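Pre-mRNA-splicing factor SAD1 (Saccharomyces cerevisiae, PDB 4MSX) promotes assembly of newly made U4 snRNA into the U4/U6 snRNP, is required for pre-mRNA splicing, and is built like a deubiquitinase without being an active one. Local coordinates at residues 73-77 with 151-155; 183-187 with 453-458; 209-215 with 231-235. All blocks are in the same frame, centred on the assembly; numbering follows the deposited sequence.

Overall arrangement
Interaction 3 is the buried contact of the three; interactions 1 and 2 are each partly buried. Interaction 1 lies in the zinc-finger region and packs a loop on helix 146-155, with apolar contacts and one bridging water. Interactions 2 and 3 both lie in the USP region. Interaction 2 sets the short strand 185-186 against the end of strand 451-456, with one direct backbone hydrogen bond, a bridging water and isoleucine packing. Interaction 3 joins helices 206-214 and 222-234 by a cation-pi contact and hydrogen bonds from a lysine to backbone carbonyls, and falls inside the loop closed by interaction 2. Lys233 of 231-235 reaches Asp77 of interaction 1 in a salt bridge. Phe183 and Ile184 of interaction 2 touch Trp235 and Ile234.

Interaction 1 of 3, residues 73-77 with 151-155; sequences KLDFD and IKFAA
Phe76 lays one ring face on the methyl of Ala155. Ala155 CB stands almost on the ring normal, 4.0 Å from the centroid of the Phe76 ring, which is a CH-pi contact. Phe76 CG lies anti to its own carbonyl carbon (chi1 -66°), and this swings the ring toward helix 146-155. The rest of the ring runs along the last turn of that helix. Phe76 CD2 comes 3.8 Å from Ala154 CB, and Phe76 CZ meets Ile151 CG2 at 3.9 Å. Ile151 thus works with two branches. Its CG2 touches the phenylalanine, while its CG1 lies 3.9 Å from Leu74 CD1. The Leu74 and Ile151 side chains cross at about a right angle. This is the closely packed part, and both of these residues are buried.

Both segments belong to the predicted degenerate UBP-type zinc finger. The contact ties the loop before strand 91-94 to helix 146-155. The side chain of Leu74 lies about 8 Å from the bound zinc ion, near its ligands Cys94 and Cys97 but not touching them.

The other side is polar, and no direct hydrogen bond joins the two segments. A water bridges them instead. It donates to Ala155 O at 2.7 Å and, weakly, to Phe76 O at 3.3 Å. The loop itself is held by an Asx turn, in which Asp77 N donates to Asp75 OD1 at 2.7 Å. Both aspartates also have lysine partners: Asp75 OD2 pairs with Lys241, and Asp77 OD1 pairs with Lys233.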
loop_
_atom_site.group_PDB
_atom_site.type_symbol
_atom_site.label_atom_id
_atom_site.label_comp_id
_atom_site.label_asym_id
_atom_site.label_seq_id
_atom_site.Cartn_x
_atom_site.Cartn_y
_atom_site.Cartn_z
ATOM N N LYS A 73 -2.840 -19.953 -14.446
ATOM C CA LYS A 73 -3.560 -20.496 -13.302
ATOM C C LYS A 73 -2.809 -20.172 -12.020
ATOM O O LYS A 73 -3.247 -20.529 -10.946
ATOM C CB LYS A 73 -3.733 -22.024 -13.468
ATOM C CG LYS A 73 -4.847 -22.307 -14.488
ATOM C CD LYS A 73 -5.223 -23.774 -14.533
ATOM C CE LYS A 73 -6.131 -24.063 -15.719
ATOM N NZ LYS A 73 -7.217 -23.045 -15.841
ATOM N N LEU A 74 -1.652 -19.522 -12.126
ATOM C CA LEU A 74 -0.784 -19.389 -10.948
ATOM C C LEU A 74 -1.038 -18.042 -10.236
ATOM O O LEU A 74 -0.781 -16.970 -10.812
ATOM C CB LEU A 74 0.684 -19.457 -11.362
ATOM C CG LEU A 74 0.968 -20.732 -12.184
ATOM C CD1 LEU A 74 2.449 -20.756 -12.506
ATOM C CD2 LEU A 74 0.517 -21.975 -11.336
ATOM N N ASP A 75 -1.466 -18.101 -8.987
ATOM C CA ASP A 75 -1.672 -16.853 -8.171
ATOM C C ASP A 75 -0.936 -17.063 -6.863
ATOM O O ASP A 75 -1.179 -18.045 -6.146
ATOM C CB ASP A 75 -3.165 -16.620 -7.897
ATOM C CG ASP A 75 -3.437 -15.274 -7.186
ATOM O OD1 ASP A 75 -2.700 -14.922 -6.235
ATOM O OD2 ASP A 75 -4.374 -14.549 -7.603
ATOM N N PHE A 76 0.050 -16.221 -6.588
ATOM C CA PHE A 76 0.840 -16.379 -5.373
ATOM C C PHE A 76 0.435 -15.387 -4.240
ATOM O O PHE A 76 1.122 -15.241 -3.241
ATOM C CB PHE A 76 2.298 -16.195 -5.748
ATOM C CG PHE A 76 2.795 -17.301 -6.660
ATOM C CD1 PHE A 76 2.890 -18.601 -6.169
ATOM C CD2 PHE A 76 3.106 -17.041 -7.988
ATOM C CE1 PHE A 76 3.352 -19.655 -7.010
ATOM C CE2 PHE A 76 3.551 -18.065 -8.851
ATOM C CZ PHE A 76 3.690 -19.373 -8.355
ATOM N N ASP A 77 -0.693 -14.742 -4.416
ATOM C CA ASP A 77 -1.194 -13.857 -3.380
ATOM C C ASP A 77 -2.066 -14.595 -2.341
ATOM O O ASP A 77 -2.514 -13.995 -1.373
ATOM C CB ASP A 77 -2.039 -12.750 -4.027
ATOM C CG ASP A 77 -1.230 -11.856 -4.918
ATOM O OD1 ASP A 77 0.006 -11.959 -4.867
ATOM O OD2 ASP A 77 -1.822 -11.090 -5.702
ATOM N N ILE A 151 8.168 -17.728 -13.364
ATOM C CA ILE A 151 7.315 -18.174 -12.255
ATOM C C ILE A 151 7.901 -17.845 -10.917
ATOM O O ILE A 151 7.200 -17.377 -10.011
ATOM C CB ILE A 151 7.032 -19.737 -12.347
ATOM C CG1 ILE A 151 6.095 -19.978 -13.518
ATOM C CG2 ILE A 151 6.417 -20.247 -11.046
ATOM C CD1 ILE A 151 6.086 -21.498 -13.953
ATOM N N LYS A 152 9.214 -17.989 -10.797
ATOM C CA LYS A 152 9.857 -17.684 -9.535
ATOM C C LYS A 152 9.725 -16.142 -9.288
ATOM O O LYS A 152 9.577 -15.683 -8.144
ATOM C CB LYS A 152 11.337 -18.030 -9.600
ATOM C CG LYS A 152 12.058 -17.947 -8.268
ATOM C CD LYS A 152 13.484 -18.456 -8.438
ATOM C CE LYS A 152 14.305 -18.319 -7.177
ATOM N NZ LYS A 152 15.681 -18.904 -7.361
ATOM N N PHE A 153 9.765 -15.371 -10.362
ATOM C CA PHE A 153 9.646 -13.904 -10.218
ATOM C C PHE A 153 8.202 -13.511 -9.772
ATOM O O PHE A 153 8.011 -12.555 -8.998
ATOM C CB PHE A 153 9.948 -13.251 -11.522
ATOM C CG PHE A 153 10.133 -11.747 -11.422
ATOM C CD1 PHE A 153 9.032 -10.900 -11.363
ATOM C CD2 PHE A 153 11.414 -11.201 -11.413
ATOM C CE1 PHE A 153 9.201 -9.503 -11.306
ATOM C CE2 PHE A 153 11.593 -9.781 -11.356
ATOM C CZ PHE A 153 10.487 -8.959 -11.318
ATOM N N ALA A 154 7.191 -14.239 -10.264
ATOM C CA ALA A 154 5.806 -14.000 -9.859
ATOM C C ALA A 154 5.612 -14.258 -8.366
ATOM O O ALA A 154 4.780 -13.590 -7.707
ATOM C CB ALA A 154 4.815 -14.901 -10.686
ATOM N N ALA A 155 6.350 -15.237 -7.830
ATOM C CA ALA A 155 6.287 -15.554 -6.400
ATOM C C ALA A 155 7.116 -14.590 -5.527
ATOM O O ALA A 155 6.776 -14.353 -4.354
ATOM C CB ALA A 155 6.771 -17.022 -6.143
HETATM O O HOH W 1 4.414 -14.825 -3.145
#

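Interaction 2 of 3, residues 183-187 with 453-458; sequences FIGFT and IEIDGI
The amide of Phe186 donates to Gly457 O across the contact, with Phe186 N 3.1 Å from that oxygen. The N-H points fairly straight at it (157°), but the donor sits well above the carbonyl plane of Gly457, 60° out of it, and so is not on a lone pair. The same oxygen also receives a CA-H...O contact from Gly185, whose CA is 3.2 Å away. Gly185 has no side chain, and its backbone lies close against the turn at Gly457 and Ile458. Gly457 has a positive phi, which suits glycine, and the chain turns there after strand 451-456. A water forms a second link: it accepts from Gly185 N at 3.0 Å and donates to Ile458 O.

Apolar branches fill in on both sides of these polar links. Ile455 points toward segment 183-187, and its CG2 touches Gly185 CA at 3.4 Å. Its CD1 reaches the backbone of Phe183 and Ile184. Farther along, Phe183 CD2 meets Ile453 CG1 at 3.9 Å, the two side chains crossing at about a right angle. At the other end Ile458 CG1 sits between its backbone N and carbonyl carbon (chi1 62°). This sets CG2 toward segment 183-187, 3.4 Å from Phe186 O and also near Thr187 CG2.

Segment 183-187 carries the short, weakly bonded strand 185-186, which pairs in parallel with strand 243-244. Strand 451-456 belongs to the mixed sheet of the USP fold. The contact therefore brings together two sheets distant in sequence. Ile184 O is buried here under Ile455 CG2 with no hydrogen-bond partner in the model, so part of this seam rests on apolar cover, and one direct backbone bond and a water supply its polar links.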
loop_
_atom_site.group_PDB
_atom_site.type_symbol
_atom_site.label_atom_id
_atom_site.label_comp_id
_atom_site.label_asym_id
_atom_site.label_seq_id
_atom_site.Cartn_x
_atom_site.Cartn_y
_atom_site.Cartn_z
ATOM N N PHE A 183 1.523 1.308 -10.266
ATOM C CA PHE A 183 0.240 2.037 -10.240
ATOM C C PHE A 183 -0.917 1.073 -10.530
ATOM O O PHE A 183 -1.640 1.226 -11.523
ATOM C CB PHE A 183 0.265 3.197 -11.267
ATOM C CG PHE A 183 1.214 4.282 -10.886
ATOM C CD1 PHE A 183 2.603 4.098 -11.030
ATOM C CD2 PHE A 183 0.741 5.473 -10.362
ATOM C CE1 PHE A 183 3.504 5.073 -10.669
ATOM C CE2 PHE A 183 1.594 6.463 -10.000
ATOM C CZ PHE A 183 3.026 6.260 -10.152
ATOM N N ILE A 184 -1.058 0.044 -9.701
ATOM C CA ILE A 184 -2.031 -1.003 -9.959
ATOM C C ILE A 184 -3.029 -1.086 -8.798
ATOM O O ILE A 184 -2.761 -0.576 -7.712
ATOM C CB ILE A 184 -1.362 -2.381 -10.130
ATOM C CG1 ILE A 184 -0.581 -2.754 -8.872
ATOM C CG2 ILE A 184 -0.423 -2.392 -11.345
ATOM C CD1 ILE A 184 0.017 -4.124 -8.940
ATOM N N GLY A 185 -4.159 -1.731 -9.065
ATOM C CA GLY A 185 -5.203 -1.918 -8.098
ATOM C C GLY A 185 -5.233 -3.330 -7.533
ATOM O O GLY A 185 -4.306 -4.186 -7.752
ATOM N N PHE A 186 -6.316 -3.560 -6.778
ATOM C CA PHE A 186 -6.389 -4.677 -5.869
ATOM C C PHE A 186 -7.827 -5.195 -5.895
ATOM O O PHE A 186 -8.789 -4.399 -5.996
ATOM C CB PHE A 186 -6.094 -4.259 -4.416
ATOM C CG PHE A 186 -4.683 -3.737 -4.176
ATOM C CD1 PHE A 186 -4.389 -2.404 -4.440
ATOM C CD2 PHE A 186 -3.699 -4.576 -3.663
ATOM C CE1 PHE A 186 -3.117 -1.888 -4.238
ATOM C CE2 PHE A 186 -2.385 -4.071 -3.441
ATOM C CZ PHE A 186 -2.122 -2.714 -3.716
ATOM N N THR A 187 -7.960 -6.512 -5.767
ATOM C CA THR A 187 -9.287 -7.104 -5.610
ATOM C C THR A 187 -9.821 -6.904 -4.184
ATOM O O THR A 187 -9.071 -6.623 -3.237
ATOM C CB THR A 187 -9.227 -8.611 -6.017
ATOM O OG1 THR A 187 -8.105 -9.228 -5.380
ATOM C CG2 THR A 187 -9.023 -8.732 -7.539
ATOM N N ILE A 453 -2.854 9.061 -11.556
ATOM C CA ILE A 453 -3.589 7.832 -11.810
ATOM C C ILE A 453 -4.433 7.557 -10.589
ATOM O O ILE A 453 -3.894 7.484 -9.473
ATOM C CB ILE A 453 -2.618 6.644 -11.975
ATOM C CG1 ILE A 453 -1.605 6.894 -13.096
ATOM C CG2 ILE A 453 -3.397 5.364 -12.221
ATOM C CD1 ILE A 453 -2.228 7.108 -14.448
ATOM N N GLU A 454 -5.732 7.373 -10.802
ATOM C CA GLU A 454 -6.658 7.074 -9.720
ATOM C C GLU A 454 -6.929 5.573 -9.672
ATOM O O GLU A 454 -7.391 4.983 -10.636
ATOM C CB GLU A 454 -7.979 7.809 -9.935
ATOM C CG GLU A 454 -9.079 7.416 -8.948
ATOM C CD GLU A 454 -10.381 8.223 -9.202
ATOM O OE1 GLU A 454 -10.365 9.453 -9.014
ATOM O OE2 GLU A 454 -11.387 7.620 -9.617
ATOM N N ILE A 455 -6.683 4.972 -8.527
ATOM C CA ILE A 455 -6.855 3.521 -8.388
ATOM C C ILE A 455 -8.082 3.296 -7.519
ATOM O O ILE A 455 -8.088 3.642 -6.345
ATOM C CB ILE A 455 -5.599 2.918 -7.802
ATOM C CG1 ILE A 455 -4.445 3.283 -8.745
ATOM C CG2 ILE A 455 -5.778 1.399 -7.627
ATOM C CD1 ILE A 455 -3.068 3.233 -8.173
ATOM N N ASP A 456 -9.119 2.727 -8.110
ATOM C CA ASP A 456 -10.394 2.476 -7.387
ATOM C C ASP A 456 -10.691 0.973 -7.553
ATOM O O ASP A 456 -11.082 0.524 -8.625
ATOM C CB ASP A 456 -11.497 3.388 -7.984
ATOM C CG ASP A 456 -12.893 3.124 -7.394
ATOM O OD1 ASP A 456 -13.043 2.267 -6.479
ATOM O OD2 ASP A 456 -13.836 3.816 -7.848
ATOM N N GLY A 457 -10.415 0.165 -6.540
ATOM C CA GLY A 457 -10.531 -1.297 -6.739
ATOM C C GLY A 457 -9.496 -1.730 -7.764
ATOM O O GLY A 457 -8.333 -1.333 -7.660
ATOM N N ILE A 458 -9.857 -2.528 -8.766
ATOM C CA ILE A 458 -8.862 -2.902 -9.775
ATOM C C ILE A 458 -8.793 -1.917 -10.938
ATOM O O ILE A 458 -7.924 -2.064 -11.794
ATOM C CB ILE A 458 -9.090 -4.326 -10.364
ATOM C CG1 ILE A 458 -10.433 -4.417 -11.087
ATOM C CG2 ILE A 458 -9.089 -5.346 -9.284
ATOM C CD1 ILE A 458 -10.484 -5.590 -12.063
HETATM O O HOH W 2 -4.752 -2.606 -11.844
#

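Interaction 3 of 3, residues 209-215 with 231-235; sequences RDHFLLN and VKKIW
Arg209 extends from its helix with CG anti to the backbone N (chi1 176°) and then bends at chi3 (75°), which carries its chain over a face of Trp235. Helices 206-214 and 222-234 of the USP fold pack together here. Arg209 CD lies 3.3 Å from the centroid of the tryptophan five-membered ring, a close CH-pi contact. Arg209 CZ is above the six-membered ring of Trp235 in a cation-pi contact, but the guanidinium stands nearly upright on the indole (planes 87° apart), with NH1 nearest the ring. Asp210 fixes this rotation: NE and NH2 of Arg209 both donate, in the guanidinium plane, to Asp210 OD1. Trp235 NE1 is hydrogen-bonded to Ser203 O, outside the two segments.

Between the helices Val231 CG2 sits over one face of the Phe212 ring, and Val231 CG1 touches Phe212 CB at 3.7 Å. Leu213 CD1 reaches Trp235 CB.

Lys232 bends at chi4, which brings its NZ to the carbonyls at the C-terminal end of helix 206-214. Its ammonium is gripped by backbone carbonyls, with a weak bond to Leu213 O. Lys232 NZ is 2.9 Å from Phe212 O, in the carbonyl plane, and 2.9 Å from Asn215 O.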
loop_
_atom_site.group_PDB
_atom_site.type_symbol
_atom_site.label_atom_id
_atom_site.label_comp_id
_atom_site.label_asym_id
_atom_site.label_seq_id
_atom_site.Cartn_x
_atom_site.Cartn_y
_atom_site.Cartn_z
ATOM N N ARG A 209 10.292 2.604 -0.517
ATOM C CA ARG A 209 10.070 1.634 -1.581
ATOM C C ARG A 209 11.408 1.001 -1.969
ATOM O O ARG A 209 11.555 -0.251 -2.042
ATOM C CB ARG A 209 9.509 2.300 -2.830
ATOM C CG ARG A 209 9.344 1.313 -4.012
ATOM C CD ARG A 209 9.144 2.079 -5.304
ATOM N NE ARG A 209 10.459 2.648 -5.722
ATOM C CZ ARG A 209 10.651 3.297 -6.864
ATOM N NH1 ARG A 209 9.632 3.455 -7.693
ATOM N NH2 ARG A 209 11.865 3.798 -7.182
ATOM N N ASP A 210 12.401 1.859 -2.215
ATOM C CA ASP A 210 13.706 1.323 -2.697
ATOM C C ASP A 210 14.308 0.337 -1.708
ATOM O O ASP A 210 14.860 -0.719 -2.084
ATOM C CB ASP A 210 14.700 2.459 -2.981
ATOM C CG ASP A 210 14.370 3.197 -4.259
ATOM O OD1 ASP A 210 13.292 2.902 -4.838
ATOM O OD2 ASP A 210 15.179 4.079 -4.695
ATOM N N HIS A 211 14.193 0.654 -0.421
ATOM C CA HIS A 211 14.739 -0.239 0.589
ATOM C C HIS A 211 14.036 -1.612 0.536
ATOM O O HIS A 211 14.685 -2.687 0.675
ATOM C CB HIS A 211 14.589 0.352 1.989
ATOM C CG HIS A 211 15.316 -0.425 3.041
ATOM N ND1 HIS A 211 16.675 -0.270 3.262
ATOM C CD2 HIS A 211 14.893 -1.365 3.919
ATOM C CE1 HIS A 211 17.053 -1.102 4.221
ATOM N NE2 HIS A 211 15.994 -1.779 4.631
ATOM N N PHE A 212 12.704 -1.593 0.377
ATOM C CA PHE A 212 11.957 -2.881 0.318
ATOM C C PHE A 212 12.293 -3.670 -0.958
ATOM O O PHE A 212 12.347 -4.915 -0.931
ATOM C CB PHE A 212 10.432 -2.626 0.297
ATOM C CG PHE A 212 9.811 -2.463 1.672
ATOM C CD1 PHE A 212 9.915 -3.459 2.612
ATOM C CD2 PHE A 212 9.114 -1.310 1.992
ATOM C CE1 PHE A 212 9.289 -3.334 3.870
ATOM C CE2 PHE A 212 8.495 -1.157 3.266
ATOM C CZ PHE A 212 8.596 -2.166 4.193
ATOM N N LEU A 213 12.414 -2.965 -2.090
ATOM C CA LEU A 213 12.615 -3.667 -3.377
ATOM C C LEU A 213 14.013 -4.300 -3.461
ATOM O O LEU A 213 14.156 -5.349 -4.053
ATOM C CB LEU A 213 12.479 -2.747 -4.576
ATOM C CG LEU A 213 11.123 -2.049 -4.731
ATOM C CD1 LEU A 213 11.030 -1.264 -6.042
ATOM C CD2 LEU A 213 9.974 -3.118 -4.639
ATOM N N LEU A 214 15.025 -3.664 -2.872
ATOM C CA LEU A 214 16.441 -4.092 -3.121
ATOM C C LEU A 214 17.017 -4.953 -2.017
ATOM O O LEU A 214 18.131 -5.469 -2.151
ATOM C CB LEU A 214 17.368 -2.866 -3.335
ATOM C CG LEU A 214 16.992 -2.044 -4.563
ATOM C CD1 LEU A 214 17.757 -0.677 -4.651
ATOM C CD2 LEU A 214 17.260 -2.839 -5.809
ATOM N N ASN A 215 16.304 -5.084 -0.905
ATOM C CA ASN A 215 16.777 -5.929 0.182
ATOM C C ASN A 215 15.907 -7.142 0.433
ATOM O O ASN A 215 14.801 -7.207 -0.056
ATOM C CB ASN A 215 16.905 -5.095 1.424
ATOM C CG ASN A 215 17.922 -3.984 1.222
ATOM O OD1 ASN A 215 19.119 -4.205 1.383
ATOM N ND2 ASN A 215 17.459 -2.833 0.767
ATOM N N VAL A 231 5.143 -5.091 -1.229
ATOM C CA VAL A 231 5.741 -3.888 -1.882
ATOM C C VAL A 231 6.460 -4.340 -3.161
ATOM O O VAL A 231 6.308 -3.726 -4.209
ATOM C CB VAL A 231 6.710 -3.131 -0.936
ATOM C CG1 VAL A 231 7.429 -1.979 -1.714
ATOM C CG2 VAL A 231 5.944 -2.599 0.299
ATOM N N LYS A 232 7.176 -5.469 -3.087
ATOM C CA LYS A 232 7.826 -5.995 -4.308
ATOM C C LYS A 232 6.837 -6.354 -5.417
ATOM O O LYS A 232 7.118 -6.130 -6.620
ATOM C CB LYS A 232 8.680 -7.218 -3.980
ATOM C CG LYS A 232 9.913 -6.869 -3.096
ATOM C CD LYS A 232 10.490 -8.222 -2.561
ATOM C CE LYS A 232 11.539 -8.074 -1.495
ATOM N NZ LYS A 232 12.722 -7.521 -2.083
ATOM N N LYS A 233 5.667 -6.895 -5.052
ATOM C CA LYS A 233 4.681 -7.180 -6.088
ATOM C C LYS A 233 4.036 -5.943 -6.609
ATOM O O LYS A 233 3.689 -5.894 -7.796
ATOM C CB LYS A 233 3.559 -8.122 -5.517
ATOM C CG LYS A 233 4.119 -9.545 -5.296
ATOM C CD LYS A 233 3.095 -10.446 -4.517
ATOM C CE LYS A 233 3.625 -11.905 -4.500
ATOM N NZ LYS A 233 2.627 -12.749 -3.637
ATOM N N ILE A 234 3.783 -4.948 -5.722
ATOM C CA ILE A 234 3.120 -3.716 -6.203
ATOM C C ILE A 234 3.914 -3.101 -7.371
ATOM O O ILE A 234 3.337 -2.513 -8.310
ATOM C CB ILE A 234 2.985 -2.726 -5.027
ATOM C CG1 ILE A 234 1.792 -3.199 -4.142
ATOM C CG2 ILE A 234 2.836 -1.245 -5.519
ATOM C CD1 ILE A 234 1.789 -2.483 -2.763
ATOM N N TRP A 235 5.238 -3.257 -7.312
ATOM C CA TRP A 235 6.108 -2.641 -8.351
ATOM C C TRP A 235 6.456 -3.610 -9.498
ATOM O O TRP A 235 7.190 -3.250 -10.421
ATOM C CB TRP A 235 7.392 -2.055 -7.709
ATOM C CG TRP A 235 7.005 -0.734 -7.080
ATOM C CD1 TRP A 235 6.669 -0.491 -5.764
ATOM C CD2 TRP A 235 6.841 0.486 -7.778
ATOM N NE1 TRP A 235 6.325 0.875 -5.611
ATOM C CE2 TRP A 235 6.406 1.469 -6.847
ATOM C CE3 TRP A 235 7.030 0.861 -9.121
ATOM C CZ2 TRP A 235 6.163 2.830 -7.235
ATOM C CZ3 TRP A 235 6.784 2.170 -9.506
ATOM C CH2 TRP A 235 6.370 3.157 -8.560
#